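Side-chain contact in glyoxalase family protein (Bacillus cereus, PDB 1ZSW), which binds a zinc ion and belongs to the glyoxalase/bleomycin resistance/dioxygenase superfamily, though its reaction and substrate are unknown: residues Ser114-Lys119 against Ser130-Tyr135. Numbering follows the deposited sequence. Where two conformers were deposited one is given.
Sequences SLHYWK and SEMTTY
Two bends, at chi2 (-75°) and chi3 (-81°), curl the Met132 side chain back onto helix 112-124, setting its thioether against Leu115 and His116 in this conformer, one of two modelled. Helix 112-124 of a vicinal oxygen chelate (VOC) domain packs here on a mixed sheet; beside it, residues 130-132 lead into strand 133-135, which pairs antiparallel with strand 138-144. Met132 SD sits 3.6 Å from Leu115 CB, while Met132 CE reaches Leu115 CD1, also at 3.6 Å. Met132 meets Leu115 from the side of the loop, while Leu115 also touches Leu153 and Val155 of strand 150-155 and Leu141 of strand 138-144. Met132 CE makes an off-centre CH-pi contact, 4.2 Å from the centroid of the His116 ring; SD stands farther off, above the ring face.

One helical turn on, Lys119 leaves with CG anti to its backbone N and bends at chi2 and chi4. Its ammonium meets the Glu131 carboxylate in a salt bridge at the surface; Glu123 offers a long, weak second ion pair. Lys119 NZ lies 3.2 Å from Glu131 OE2, approaching from above the carboxylate plane, 38° out of it, and makes a weak bond to Glu131 OE1.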
ATOM      1  N   SER A 114      -8.821 -20.025   4.723  1.00 27.31           N
ATOM      2  CA  SER A 114      -8.428 -19.209   3.564  1.00 26.31           C
ATOM      3  C   SER A 114      -6.969 -19.436   3.190  1.00 23.84           C
ATOM      4  O   SER A 114      -6.628 -19.520   2.006  1.00 24.20           O
ATOM      5  CB  SER A 114      -8.707 -17.694   3.760  1.00 24.66           C
ATOM      6  OG  SER A 114      -9.985 -17.437   4.337  1.00 24.86           O
ATOM      7  N   LEU A 115      -6.072 -19.548   4.175  1.00 25.05           N
ATOM      8  CA  LEU A 115      -4.696 -19.920   3.818  1.00 25.04           C
ATOM      9  C   LEU A 115      -4.590 -21.239   3.044  1.00 25.14           C
ATOM     10  O   LEU A 115      -3.797 -21.366   2.110  1.00 24.41           O
ATOM     11  CB  LEU A 115      -3.776 -19.957   5.048  1.00 27.04           C
ATOM     12  CG  LEU A 115      -3.557 -18.648   5.797  1.00 26.67           C
ATOM     13  CD1 LEU A 115      -2.624 -18.872   6.989  1.00 29.08           C
ATOM     14  CD2 LEU A 115      -2.969 -17.550   4.852  1.00 26.48           C
ATOM     15  N   HIS A 116      -5.412 -22.212   3.409  1.00 27.29           N
ATOM     16  CA  HIS A 116      -5.413 -23.492   2.705  1.00 29.25           C
ATOM     17  C   HIS A 116      -5.974 -23.354   1.305  1.00 27.85           C
ATOM     18  O   HIS A 116      -5.419 -23.913   0.355  1.00 28.11           O
ATOM     19  CB  HIS A 116      -6.157 -24.558   3.524  1.00 31.91           C
ATOM     20  CG  HIS A 116      -5.433 -24.941   4.778  1.00 37.07           C
ATOM     21  ND1 HIS A 116      -4.347 -25.790   4.777  1.00 40.27           N
ATOM     22  CD2 HIS A 116      -5.613 -24.564   6.064  1.00 37.91           C
ATOM     23  CE1 HIS A 116      -3.893 -25.923   6.010  1.00 40.49           C
ATOM     24  NE2 HIS A 116      -4.646 -25.194   6.812  1.00 39.61           N
ATOM     25  N   TYR A 117      -7.045 -22.557   1.176  1.00 26.31           N
ATOM     26  CA  TYR A 117      -7.577 -22.208  -0.130  1.00 26.50           C
ATOM     27  C   TYR A 117      -6.497 -21.586  -1.027  1.00 24.19           C
ATOM     28  O   TYR A 117      -6.293 -21.970  -2.186  1.00 24.70           O
ATOM     29  CB  TYR A 117      -8.781 -21.250   0.018  1.00 24.42           C
ATOM     30  CG  TYR A 117      -9.185 -20.684  -1.312  1.00 27.28           C
ATOM     31  CD1 TYR A 117      -8.587 -19.516  -1.807  1.00 24.51           C
ATOM     32  CD2 TYR A 117     -10.135 -21.327  -2.109  1.00 26.61           C
ATOM     33  CE1 TYR A 117      -8.920 -19.011  -3.050  1.00 21.23           C
ATOM     34  CE2 TYR A 117     -10.483 -20.828  -3.348  1.00 27.44           C
ATOM     35  CZ  TYR A 117      -9.888 -19.660  -3.816  1.00 25.21           C
ATOM     36  OH  TYR A 117     -10.208 -19.198  -5.058  1.00 26.14           O
ATOM     37  N   TRP A 118      -5.783 -20.600  -0.475  1.00 24.14           N
ATOM     38  CA  TRP A 118      -4.712 -19.932  -1.199  1.00 24.18           C
ATOM     39  C   TRP A 118      -3.517 -20.781  -1.576  1.00 23.12           C
ATOM     40  O   TRP A 118      -2.989 -20.680  -2.686  1.00 24.59           O
ATOM     41  CB  TRP A 118      -4.306 -18.655  -0.436  1.00 22.52           C
ATOM     42  CG  TRP A 118      -5.366 -17.562  -0.697  1.00 20.17           C
ATOM     43  CD1 TRP A 118      -6.267 -17.063   0.175  1.00 20.42           C
ATOM     44  CD2 TRP A 118      -5.551 -16.880  -1.927  1.00 21.64           C
ATOM     45  NE1 TRP A 118      -7.076 -16.116  -0.474  1.00 21.21           N
ATOM     46  CE2 TRP A 118      -6.630 -15.988  -1.754  1.00 20.68           C
ATOM     47  CE3 TRP A 118      -4.934 -16.974  -3.184  1.00 21.08           C
ATOM     48  CZ2 TRP A 118      -7.094 -15.153  -2.802  1.00 22.01           C
ATOM     49  CZ3 TRP A 118      -5.377 -16.131  -4.230  1.00 21.96           C
ATOM     50  CH2 TRP A 118      -6.476 -15.264  -4.018  1.00 20.86           C
ATOM     51  N   LYS A 119      -3.102 -21.662  -0.662  1.00 26.14           N
ATOM     52  CA  LYS A 119      -2.038 -22.603  -0.975  1.00 28.58           C
ATOM     53  C   LYS A 119      -2.411 -23.436  -2.201  1.00 28.39           C
ATOM     54  O   LYS A 119      -1.609 -23.557  -3.125  1.00 28.46           O
ATOM     55  CB  LYS A 119      -1.722 -23.508   0.233  1.00 30.31           C
ATOM     56  CG  LYS A 119      -0.459 -24.343   0.020  1.00 34.98           C
ATOM     57  CD  LYS A 119       0.337 -24.491   1.297  1.00 42.88           C
ATOM     58  CE  LYS A 119       1.804 -24.799   0.979  1.00 46.99           C
ATOM     59  NZ  LYS A 119       1.950 -26.053   0.181  1.00 51.85           N
ATOM     60  N   SER A 130       5.391 -20.116   0.001  1.00 27.98           N
ATOM     61  CA  SER A 130       6.004 -20.780   1.144  1.00 29.45           C
ATOM     62  C   SER A 130       5.101 -21.901   1.619  1.00 30.03           C
ATOM     63  O   SER A 130       4.064 -22.191   1.011  1.00 29.67           O
ATOM     64  CB  SER A 130       6.236 -19.749   2.257  1.00 27.18           C
ATOM     65  OG  SER A 130       5.043 -19.407   2.978  1.00 27.68           O
ATOM     66  N   GLU A 131       5.511 -22.594   2.684  1.00 29.69           N
ATOM     67  CA  GLU A 131       4.564 -23.415   3.390  1.00 28.76           C
ATOM     68  C   GLU A 131       3.905 -22.557   4.450  1.00 27.67           C
ATOM     69  O   GLU A 131       4.313 -21.405   4.668  1.00 27.33           O
ATOM     70  CB  GLU A 131       5.287 -24.618   4.033  1.00 28.37           C
ATOM     71  CG  GLU A 131       5.934 -25.513   2.992  1.00 33.33           C
ATOM     72  CD  GLU A 131       4.920 -26.270   2.156  1.00 41.65           C
ATOM     73  OE1 GLU A 131       3.966 -26.815   2.744  1.00 41.37           O
ATOM     74  OE2 GLU A 131       5.088 -26.323   0.913  1.00 43.86           O
ATOM     75  N   MET A 132       2.907 -23.106   5.128  1.00 28.83           N
ATOM     76  CA  MET A 132       2.232 -22.403   6.205  0.50 28.97           C
ATOM     77  C   MET A 132       3.225 -21.922   7.255  0.50 27.45           C
ATOM     78  O   MET A 132       4.075 -22.673   7.710  1.00 27.78           O
ATOM     79  CB  MET A 132       1.178 -23.294   6.845  0.50 29.45           C
ATOM     80  CG  MET A 132       0.048 -23.691   5.898  0.50 31.86           C
ATOM     81  SD  MET A 132      -1.088 -22.306   5.646  0.50 31.77           S
ATOM     82  CE  MET A 132      -2.082 -22.470   7.133  0.50 29.03           C
ATOM     83  N   THR A 133       3.121 -20.670   7.642  1.00 26.38           N
ATOM     84  CA  THR A 133       4.131 -20.088   8.546  1.00 25.37           C
ATOM     85  C   THR A 133       3.512 -19.054   9.496  1.00 24.43           C
ATOM     86  O   THR A 133       2.293 -19.045   9.709  1.00 25.16           O
ATOM     87  CB  THR A 133       5.371 -19.577   7.719  1.00 28.42           C
ATOM     88  OG1 THR A 133       6.468 -19.216   8.588  1.00 28.98           O
ATOM     89  CG2 THR A 133       4.989 -18.372   6.773  1.00 25.00           C
ATOM     90  N   THR A 134       4.367 -18.198  10.039  0.60 23.88           N
ATOM     91  CA  THR A 134       3.973 -17.165  10.962  0.60 24.15           C
ATOM     92  C   THR A 134       4.630 -15.912  10.378  0.60 24.00           C
ATOM     93  O   THR A 134       5.720 -16.002   9.811  0.60 24.37           O
ATOM     94  CB  THR A 134       4.481 -17.544  12.362  0.60 24.66           C
ATOM     95  OG1 THR A 134       3.842 -18.782  12.758  0.60 27.45           O
ATOM     96  CG2 THR A 134       4.174 -16.475  13.378  0.60 23.49           C
ATOM     97  N   TYR A 135       3.932 -14.779  10.425  1.00 23.14           N
ATOM     98  CA  TYR A 135       4.557 -13.509  10.062  1.00 23.00           C
ATOM     99  C   TYR A 135       3.990 -12.441  10.963  1.00 22.18           C
ATOM    100  O   TYR A 135       2.792 -12.309  11.064  1.00 22.30           O
ATOM    101  CB  TYR A 135       4.333 -13.172   8.577  1.00 20.61           C
ATOM    102  CG  TYR A 135       5.050 -11.904   8.213  1.00 21.03           C
ATOM    103  CD1 TYR A 135       4.441 -10.666   8.417  1.00 22.49           C
ATOM    104  CD2 TYR A 135       6.331 -11.943   7.668  1.00 22.76           C
ATOM    105  CE1 TYR A 135       5.116  -9.485   8.117  1.00 21.39           C
ATOM    106  CE2 TYR A 135       7.033 -10.769   7.371  1.00 22.95           C
ATOM    107  CZ  TYR A 135       6.383  -9.537   7.581  1.00 24.66           C
ATOM    108  OH  TYR A 135       7.049  -8.351   7.306  1.00 24.02           O
TER